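Local coordinates for cytokinesis protein 2 (Saccharomyces cerevisiae, PDB 4WPE) that mediates the cytoskeletal rearrangements required for cytokinesis, forming rings that coincide with the septins and, after the onset of mitosis, with the medial actin ring, at residues G127-L132 against K206-E211; K141-L146 against V196-Y201; Q151-R156 against S185-Y190. All coordinates share one frame; numbering follows the deposited sequence.

Interaction 1 (G127-L132 against K206-E211)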
loop_
_atom_site.group_PDB
_atom_site.type_symbol
_atom_site.label_atom_id
_atom_site.label_comp_id
_atom_site.label_asym_id
_atom_site.label_seq_id
_atom_site.Cartn_x
_atom_site.Cartn_y
_atom_site.Cartn_z
ATOM N N GLY A 127 -10.798 -8.237 42.946
ATOM C CA GLY A 127 -11.603 -9.041 43.845
ATOM C C GLY A 127 -10.940 -9.153 45.203
ATOM O O GLY A 127 -11.584 -8.968 46.237
ATOM N N LYS A 128 -9.645 -9.455 45.191
ATOM C CA LYS A 128 -8.858 -9.549 46.416
ATOM C C LYS A 128 -8.842 -8.222 47.155
ATOM O O LYS A 128 -8.930 -8.188 48.381
ATOM C CB LYS A 128 -7.431 -9.986 46.106
ATOM C CG LYS A 128 -6.560 -10.204 47.329
ATOM C CD LYS A 128 -5.257 -10.877 46.927
ATOM C CE LYS A 128 -4.287 -10.988 48.087
ATOM N NZ LYS A 128 -3.044 -11.697 47.669
ATOM N N ILE A 129 -8.733 -7.127 46.409
ATOM C CA ILE A 129 -8.771 -5.807 47.021
ATOM C C ILE A 129 -10.119 -5.591 47.710
ATOM O O ILE A 129 -10.166 -5.408 48.924
ATOM C CB ILE A 129 -8.519 -4.690 45.998
ATOM C CG1 ILE A 129 -7.119 -4.831 45.396
ATOM C CG2 ILE A 129 -8.665 -3.335 46.659
ATOM C CD1 ILE A 129 -6.011 -4.259 46.254
ATOM N N GLU A 130 -11.207 -5.656 46.941
ATOM C CA GLU A 130 -12.558 -5.432 47.465
ATOM C C GLU A 130 -12.848 -6.266 48.707
ATOM O O GLU A 130 -13.399 -5.759 49.680
ATOM C CB GLU A 130 -13.609 -5.729 46.387
ATOM N N ARG A 131 -12.468 -7.540 48.677
ATOM C CA ARG A 131 -12.679 -8.424 49.816
ATOM C C ARG A 131 -11.955 -7.919 51.067
ATOM O O ARG A 131 -12.509 -7.966 52.169
ATOM C CB ARG A 131 -12.224 -9.847 49.479
ATOM N N LEU A 132 -10.730 -7.426 50.899
ATOM C CA LEU A 132 -9.934 -6.987 52.046
ATOM C C LEU A 132 -10.461 -5.698 52.693
ATOM O O LEU A 132 -10.640 -5.652 53.898
ATOM C CB LEU A 132 -8.456 -6.819 51.651
ATOM C CG LEU A 132 -7.632 -8.091 51.403
ATOM C CD1 LEU A 132 -6.170 -7.753 51.161
ATOM C CD2 LEU A 132 -7.764 -9.061 52.557
ATOM N N LYS A 206 -4.050 -3.308 60.311
ATOM C CA LYS A 206 -2.630 -3.604 60.172
ATOM C C LYS A 206 -2.378 -4.568 59.019
ATOM O O LYS A 206 -1.357 -4.481 58.338
ATOM C CB LYS A 206 -2.076 -4.183 61.478
ATOM N N PHE A 207 -3.317 -5.484 58.806
ATOM C CA PHE A 207 -3.206 -6.464 57.735
ATOM C C PHE A 207 -3.370 -5.809 56.370
ATOM O O PHE A 207 -2.710 -6.197 55.403
ATOM C CB PHE A 207 -4.242 -7.574 57.909
ATOM C CG PHE A 207 -4.113 -8.688 56.905
ATOM C CD1 PHE A 207 -3.017 -9.538 56.929
ATOM C CD2 PHE A 207 -5.090 -8.892 55.944
ATOM C CE1 PHE A 207 -2.894 -10.566 56.008
ATOM C CE2 PHE A 207 -4.974 -9.918 55.022
ATOM C CZ PHE A 207 -3.876 -10.756 55.055
ATOM N N TRP A 208 -4.252 -4.816 56.294
ATOM C CA TRP A 208 -4.473 -4.090 55.048
ATOM C C TRP A 208 -3.222 -3.337 54.626
ATOM O O TRP A 208 -2.840 -3.353 53.455
ATOM C CB TRP A 208 -5.639 -3.114 55.182
ATOM C CG TRP A 208 -5.654 -2.077 54.102
ATOM C CD1 TRP A 208 -5.284 -0.771 54.218
ATOM C CD2 TRP A 208 -6.049 -2.262 52.738
ATOM N NE1 TRP A 208 -5.429 -0.128 53.016
ATOM C CE2 TRP A 208 -5.896 -1.022 52.088
ATOM C CE3 TRP A 208 -6.518 -3.355 52.003
ATOM C CZ2 TRP A 208 -6.195 -0.843 50.740
ATOM C CZ3 TRP A 208 -6.814 -3.175 50.663
ATOM C CH2 TRP A 208 -6.652 -1.928 50.046
ATOM N N ILE A 209 -2.593 -2.674 55.589
ATOM C CA ILE A 209 -1.348 -1.958 55.348
ATOM C C ILE A 209 -0.279 -2.923 54.851
ATOM O O ILE A 209 0.436 -2.637 53.890
ATOM C CB ILE A 209 -0.865 -1.241 56.623
ATOM C CG1 ILE A 209 -1.768 -0.038 56.913
ATOM C CG2 ILE A 209 0.576 -0.793 56.479
ATOM C CD1 ILE A 209 -1.399 0.724 58.163
ATOM N N HIS A 210 -0.192 -4.078 55.502
ATOM C CA HIS A 210 0.726 -5.132 55.095
ATOM C C HIS A 210 0.423 -5.597 53.670
ATOM O O HIS A 210 1.331 -5.746 52.851
ATOM C CB HIS A 210 0.648 -6.306 56.076
ATOM C CG HIS A 210 1.406 -7.520 55.637
ATOM N ND1 HIS A 210 2.741 -7.707 55.918
ATOM C CD2 HIS A 210 1.009 -8.616 54.946
ATOM C CE1 HIS A 210 3.138 -8.863 55.413
ATOM N NE2 HIS A 210 2.107 -9.433 54.819
ATOM N N GLU A 211 -0.856 -5.804 53.374
ATOM C CA GLU A 211 -1.264 -6.297 52.062
ATOM C C GLU A 211 -1.141 -5.240 50.972
ATOM O O GLU A 211 -0.598 -5.513 49.902
ATOM C CB GLU A 211 -2.702 -6.818 52.107
ATOM C CG GLU A 211 -2.866 -8.165 52.802
ATOM C CD GLU A 211 -2.221 -9.313 52.040
ATOM O OE1 GLU A 211 -2.958 -10.083 51.388
ATOM O OE2 GLU A 211 -0.980 -9.457 52.104
#
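L132 and W208 mark the closest backbone approach, their CA atoms 6.9 Å apart, between two antiparallel helical segments whose axes come no nearer than 11.5 Å, at a crossing angle of -160°. Large side chains span so wide a gap. L132, pointing at the partner helix, serves three neighbours with three different atoms. Its CB lies at the six-membered edge of the indole, 4.0 Å from W208 CE3; CD2 meets the rim of the phenyl ring at F207 CE2 (3.8 Å); and CD1 rests on the aliphatic part of E211, 3.7 Å from its CG. The same CG lies over one face of the F207 ring, offset toward its rim. W208 reaches across because its CG stands anti to the backbone N (chi1 163°), which also brings CH2 to I129 CG2, 4.2 Å away. At the solvent rim K128, fully extended, carries NZ to 4.1 Å from E211 OE1, probably a favourable approach of opposite charges, too long for a salt bridge. Within this F-BAR domain, I129 and W208 are the buried side chains of the contact: V23 of helix 21-35 packs on both, W212 lies nearly parallel to the indole of W208, and K136 makes a cation-pi contact with it.

Interaction 2 (K141-L146 against V196-Y201)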
loop_
_atom_site.group_PDB
_atom_site.type_symbol
_atom_site.label_atom_id
_atom_site.label_comp_id
_atom_site.label_asym_id
_atom_site.label_seq_id
_atom_site.Cartn_x
_atom_site.Cartn_y
_atom_site.Cartn_z
ATOM N N LYS A 141 -17.988 -1.150 61.257
ATOM C CA LYS A 141 -19.422 -1.036 61.488
ATOM C C LYS A 141 -19.820 -1.843 62.715
ATOM O O LYS A 141 -20.674 -1.426 63.495
ATOM C CB LYS A 141 -20.211 -1.507 60.265
ATOM N N GLY A 142 -19.181 -2.996 62.885
ATOM C CA GLY A 142 -19.440 -3.863 64.020
ATOM C C GLY A 142 -19.109 -3.215 65.352
ATOM O O GLY A 142 -19.814 -3.417 66.336
ATOM N N CYS A 143 -18.031 -2.437 65.377
ATOM C CA CYS A 143 -17.614 -1.726 66.582
ATOM C C CYS A 143 -18.635 -0.671 66.975
ATOM O O CYS A 143 -19.057 -0.596 68.130
ATOM C CB CYS A 143 -16.251 -1.064 66.372
ATOM S SG CYS A 143 -14.847 -2.179 66.509
ATOM N N GLU A 144 -19.024 0.146 66.003
ATOM C CA GLU A 144 -19.972 1.221 66.247
ATOM C C GLU A 144 -21.318 0.665 66.695
ATOM O O GLU A 144 -21.951 1.212 67.598
ATOM C CB GLU A 144 -20.126 2.086 64.995
ATOM C CG GLU A 144 -18.863 2.869 64.657
ATOM C CD GLU A 144 -18.865 3.433 63.248
ATOM O OE1 GLU A 144 -19.885 3.285 62.539
ATOM O OE2 GLU A 144 -17.837 4.022 62.848
ATOM N N VAL A 145 -21.741 -0.431 66.068
ATOM C CA VAL A 145 -22.993 -1.091 66.430
ATOM C C VAL A 145 -23.007 -1.481 67.904
ATOM O O VAL A 145 -23.958 -1.177 68.627
ATOM C CB VAL A 145 -23.236 -2.352 65.573
ATOM C CG1 VAL A 145 -24.233 -3.284 66.252
ATOM C CG2 VAL A 145 -23.718 -1.968 64.185
ATOM N N LEU A 146 -21.943 -2.141 68.344
ATOM C CA LEU A 146 -21.860 -2.613 69.719
ATOM C C LEU A 146 -21.645 -1.474 70.710
ATOM O O LEU A 146 -22.058 -1.571 71.866
ATOM C CB LEU A 146 -20.747 -3.649 69.861
ATOM C CG LEU A 146 -21.283 -5.037 70.202
ATOM C CD1 LEU A 146 -20.172 -6.071 70.195
ATOM C CD2 LEU A 146 -21.986 -5.002 71.549
ATOM N N VAL A 196 -12.695 -6.726 72.318
ATOM C CA VAL A 196 -12.124 -7.726 71.426
ATOM C C VAL A 196 -12.361 -7.347 69.963
ATOM O O VAL A 196 -11.455 -7.453 69.131
ATOM C CB VAL A 196 -12.690 -9.145 71.712
ATOM C CG1 VAL A 196 -14.205 -9.139 71.771
ATOM C CG2 VAL A 196 -12.199 -10.137 70.665
ATOM N N LEU A 197 -13.566 -6.876 69.658
ATOM C CA LEU A 197 -13.898 -6.476 68.299
ATOM C C LEU A 197 -13.118 -5.228 67.906
ATOM O O LEU A 197 -12.843 -5.006 66.725
ATOM C CB LEU A 197 -15.403 -6.238 68.158
ATOM C CG LEU A 197 -15.925 -6.076 66.729
ATOM C CD1 LEU A 197 -15.191 -6.997 65.754
ATOM C CD2 LEU A 197 -17.421 -6.340 66.687
ATOM N N LYS A 198 -12.756 -4.416 68.895
ATOM C CA LYS A 198 -11.882 -3.281 68.639
ATOM C C LYS A 198 -10.524 -3.793 68.187
ATOM O O LYS A 198 -9.981 -3.318 67.195
ATOM C CB LYS A 198 -11.726 -2.396 69.874
ATOM C CG LYS A 198 -12.732 -1.253 69.965
ATOM C CD LYS A 198 -12.386 -0.326 71.122
ATOM C CE LYS A 198 -13.311 0.880 71.180
ATOM N NZ LYS A 198 -12.894 1.833 72.249
ATOM N N GLN A 199 -9.989 -4.782 68.895
ATOM C CA GLN A 199 -8.659 -5.284 68.568
ATOM C C GLN A 199 -8.650 -6.054 67.245
ATOM O O GLN A 199 -7.650 -6.053 66.528
ATOM C CB GLN A 199 -8.118 -6.148 69.713
ATOM C CG GLN A 199 -6.740 -5.704 70.196
ATOM C CD GLN A 199 -6.784 -4.418 71.004
ATOM O OE1 GLN A 199 -7.686 -4.214 71.814
ATOM N NE2 GLN A 199 -5.812 -3.537 70.777
ATOM N N GLU A 200 -9.768 -6.695 66.915
ATOM C CA GLU A 200 -9.907 -7.363 65.622
ATOM C C GLU A 200 -9.820 -6.355 64.485
ATOM O O GLU A 200 -9.276 -6.641 63.419
ATOM C CB GLU A 200 -11.231 -8.124 65.538
ATOM C CG GLU A 200 -11.226 -9.461 66.246
ATOM C CD GLU A 200 -12.505 -10.238 66.014
ATOM O OE1 GLU A 200 -13.324 -9.802 65.175
ATOM O OE2 GLU A 200 -12.695 -11.280 66.674
ATOM N N TYR A 201 -10.365 -5.170 64.734
ATOM C CA TYR A 201 -10.385 -4.092 63.756
ATOM C C TYR A 201 -8.998 -3.490 63.544
ATOM O O TYR A 201 -8.585 -3.260 62.408
ATOM C CB TYR A 201 -11.378 -3.019 64.202
ATOM C CG TYR A 201 -11.393 -1.779 63.348
ATOM C CD1 TYR A 201 -11.791 -1.831 62.019
ATOM C CD2 TYR A 201 -11.030 -0.549 63.878
ATOM C CE1 TYR A 201 -11.811 -0.697 61.240
ATOM C CE2 TYR A 201 -11.049 0.590 63.108
ATOM C CZ TYR A 201 -11.442 0.512 61.790
ATOM O OH TYR A 201 -11.460 1.652 61.022
#
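C143 and L197 lie opposite each other in the antiparallel helical hairpin, predicted to be coiled coil, that forms the arm of the F-BAR domain. Their CA atoms are 6.3 Å apart where the segment axes approach to 9.4 Å. The tight part of the contact is built from small residues on one helix and a leucine on the other. With its SG turned beside its own backbone N (chi1 -79°), C143 lays the sulfur along the partner backbone, 3.5 Å from L197 O, while the sulfur also touches L197 CG at 4.0 Å. Cysteine suits this place, being compact enough to sit directly against a main chain and apolar enough to pack on leucine. G142, one residue earlier, has no side chain to hold the helices apart, and the CD2 methyl of L197 settles against its carbonyl group, 3.8 Å from G142 O.

Elsewhere the contact thins out. L146 points at the other helix, but its CD1 comes only to 4.5 Å from L197 CD2, and it packs also on Q193. K198 offers its CA and its CG methylene to the sulfur, while the rest of its extended chain runs on to a charged end at the exposed margin, as befits a lysine there. Y201 packs on K139 and K140, the preceding residues of helix 76-162, and so bounds the contact at its other end. Its ring meets the cysteine in an oblique sulfur-aromatic contact, with C143 SG 5.5 Å from the ring centroid and 42° off the ring normal.

Interaction 3 (Q151-R156 against S185-Y190)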
loop_
_atom_site.group_PDB
_atom_site.type_symbol
_atom_site.label_atom_id
_atom_site.label_comp_id
_atom_site.label_asym_id
_atom_site.label_seq_id
_atom_site.Cartn_x
_atom_site.Cartn_y
_atom_site.Cartn_z
ATOM N N GLN A 151 -23.702 1.495 75.297
ATOM C CA GLN A 151 -24.246 2.721 75.875
ATOM C C GLN A 151 -25.701 2.530 76.293
ATOM O O GLN A 151 -26.113 2.993 77.359
ATOM C CB GLN A 151 -24.129 3.879 74.882
ATOM N N ASP A 152 -26.472 1.849 75.450
ATOM C CA ASP A 152 -27.865 1.533 75.762
ATOM C C ASP A 152 -27.968 0.726 77.048
ATOM O O ASP A 152 -28.725 1.078 77.953
ATOM C CB ASP A 152 -28.519 0.757 74.618
ATOM C CG ASP A 152 -28.844 1.634 73.427
ATOM O OD1 ASP A 152 -28.352 1.338 72.319
ATOM O OD2 ASP A 152 -29.592 2.616 73.599
ATOM N N ALA A 153 -27.196 -0.355 77.117
ATOM C CA ALA A 153 -27.203 -1.238 78.278
ATOM C C ALA A 153 -26.759 -0.502 79.536
ATOM O O ALA A 153 -27.316 -0.715 80.612
ATOM C CB ALA A 153 -26.313 -2.442 78.030
ATOM N N GLN A 154 -25.761 0.364 79.394
ATOM C CA GLN A 154 -25.270 1.160 80.516
ATOM C C GLN A 154 -26.324 2.150 81.001
ATOM O O GLN A 154 -26.418 2.434 82.195
ATOM C CB GLN A 154 -23.997 1.909 80.126
ATOM C CG GLN A 154 -22.736 1.080 80.233
ATOM C CD GLN A 154 -21.537 1.774 79.628
ATOM O OE1 GLN A 154 -21.665 2.525 78.661
ATOM N NE2 GLN A 154 -20.361 1.526 80.190
ATOM N N ILE A 155 -27.114 2.669 80.069
ATOM C CA ILE A 155 -28.158 3.629 80.408
ATOM C C ILE A 155 -29.325 2.933 81.098
ATOM O O ILE A 155 -29.866 3.444 82.079
ATOM C CB ILE A 155 -28.657 4.381 79.158
ATOM C CG1 ILE A 155 -27.663 5.477 78.774
ATOM C CG2 ILE A 155 -30.009 5.014 79.411
ATOM C CD1 ILE A 155 -27.927 6.087 77.415
ATOM N N ARG A 156 -29.702 1.759 80.602
ATOM C CA ARG A 156 -30.812 1.021 81.199
ATOM C C ARG A 156 -30.429 0.493 82.580
ATOM O O ARG A 156 -31.287 0.318 83.447
ATOM C CB ARG A 156 -31.260 -0.124 80.288
ATOM C CG ARG A 156 -32.451 -0.909 80.826
ATOM C CD ARG A 156 -33.421 -1.300 79.725
ATOM N NE ARG A 156 -32.822 -1.206 78.397
ATOM C CZ ARG A 156 -33.384 -0.583 77.366
ATOM N NH1 ARG A 156 -34.565 0.006 77.509
ATOM N NH2 ARG A 156 -32.765 -0.547 76.193
ATOM N N SER A 185 -25.012 -7.510 83.829
ATOM C CA SER A 185 -24.352 -8.554 83.059
ATOM C C SER A 185 -24.156 -8.117 81.616
ATOM O O SER A 185 -23.066 -8.251 81.060
ATOM C CB SER A 185 -25.160 -9.852 83.106
ATOM O OG SER A 185 -25.207 -10.380 84.420
ATOM N N ASN A 186 -25.224 -7.595 81.020
ATOM C CA ASN A 186 -25.191 -7.126 79.641
ATOM C C ASN A 186 -24.131 -6.050 79.428
ATOM O O ASN A 186 -23.376 -6.098 78.458
ATOM C CB ASN A 186 -26.567 -6.601 79.236
ATOM C CG ASN A 186 -27.523 -7.713 78.855
ATOM O OD1 ASN A 186 -27.174 -8.894 78.914
ATOM N ND2 ASN A 186 -28.744 -7.345 78.481
ATOM N N SER A 187 -24.068 -5.089 80.343
ATOM C CA SER A 187 -23.073 -4.025 80.258
ATOM C C SER A 187 -21.656 -4.584 80.315
ATOM O O SER A 187 -20.771 -4.117 79.603
ATOM C CB SER A 187 -23.277 -3.006 81.380
ATOM O OG SER A 187 -24.528 -2.358 81.251
ATOM N N GLN A 188 -21.450 -5.585 81.165
ATOM C CA GLN A 188 -20.134 -6.190 81.338
ATOM C C GLN A 188 -19.708 -6.975 80.106
ATOM O O GLN A 188 -18.569 -6.860 79.654
ATOM C CB GLN A 188 -20.124 -7.103 82.564
ATOM C CG GLN A 188 -20.219 -6.366 83.887
ATOM C CD GLN A 188 -20.379 -7.305 85.070
ATOM O OE1 GLN A 188 -20.308 -8.526 84.925
ATOM N NE2 GLN A 188 -20.602 -6.737 86.251
ATOM N N GLU A 189 -20.626 -7.771 79.565
ATOM C CA GLU A 189 -20.323 -8.594 78.401
ATOM C C GLU A 189 -20.133 -7.749 77.151
ATOM O O GLU A 189 -19.215 -7.990 76.368
ATOM C CB GLU A 189 -21.424 -9.627 78.167
ATOM C CG GLU A 189 -21.721 -10.496 79.372
ATOM C CD GLU A 189 -22.953 -11.355 79.179
ATOM O OE1 GLU A 189 -23.667 -11.161 78.171
ATOM O OE2 GLU A 189 -23.211 -12.221 80.041
ATOM N N TYR A 190 -21.005 -6.763 76.963
ATOM C CA TYR A 190 -20.910 -5.872 75.813
ATOM C C TYR A 190 -19.576 -5.140 75.802
ATOM O O TYR A 190 -18.971 -4.952 74.745
ATOM C CB TYR A 190 -22.058 -4.869 75.817
ATOM C CG TYR A 190 -23.351 -5.419 75.270
ATOM C CD1 TYR A 190 -23.356 -6.513 74.418
ATOM C CD2 TYR A 190 -24.569 -4.837 75.599
ATOM C CE1 TYR A 190 -24.538 -7.015 73.906
ATOM C CE2 TYR A 190 -25.757 -5.334 75.094
ATOM C CZ TYR A 190 -25.736 -6.422 74.249
ATOM O OH TYR A 190 -26.915 -6.919 73.744
HETATM O O HOH W 1 -19.475 -1.431 81.406
#
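A153 meets S187 and Y190 across a short gap between the helices, with the CA atoms of A153 and S187 just 5.4 Å apart. The methyl group of A153 is the centre of the contact: CB faces the partner helix, touches S187 OG at 3.7 Å, and lies in the plane of the Y190 ring at its edge, 3.8 Å from CD2. N186 adds the wall beside it, its CB a little farther from the same methyl. Alanine fits here because a single carbon fills the short distance between backbones, and serine opposite it is scarcely larger.

The S187 hydroxyl also comes near A153 O, but at an angle too poor for a hydrogen bond. Its proton goes to W183 O, one turn back on its own helix; with OG beside the backbone N (chi1 -64°), the hydroxyl can bend back to that carbonyl. The hydroxyl thus has its partner on its own helix, without drawing on the opposite helix.

Both segments belong to the antiparallel, predicted coiled-coil hairpin of the F-BAR arm, and here their axes are 8.5 Å apart, crossing at -153°. At the exposed margin Q154 runs out extended past S187, its CG 4.0 Å from OG. A water links the Q154 NE2 amide to S187 O, through weak bonds at both ends, 3.3 Å from NE2 and 3.5 Å from the carbonyl oxygen. Farther out, K149 and L150 of helix 76-162 pack on Y190 and back up the ring, while the guanidinium group of R156 makes a cation-pi contact with W183.

All three contacts join helix 76-162 to helix 170-259, the long antiparallel pair of the F-BAR domain. Going outward, interactions 1, 2 and 3 lie about 24, 40 and 55 Å from the centre of the chain; moving toward the turn, the first helix is met in rising residue number and the second in falling. Centres are about 18 Å apart between interactions 1 and 2, and 15 Å between 2 and 3, which touch through L146 CD2 and Y190 CD1 at 3.5 Å. The segment axes draw together outward as small residues, C143 with G142 and then A153 with S187, take the middle, although a tyrosine remains in each outer contact. Interaction 1 adjoins helix 21-35, whereas the outer two form a slender two-helix arm.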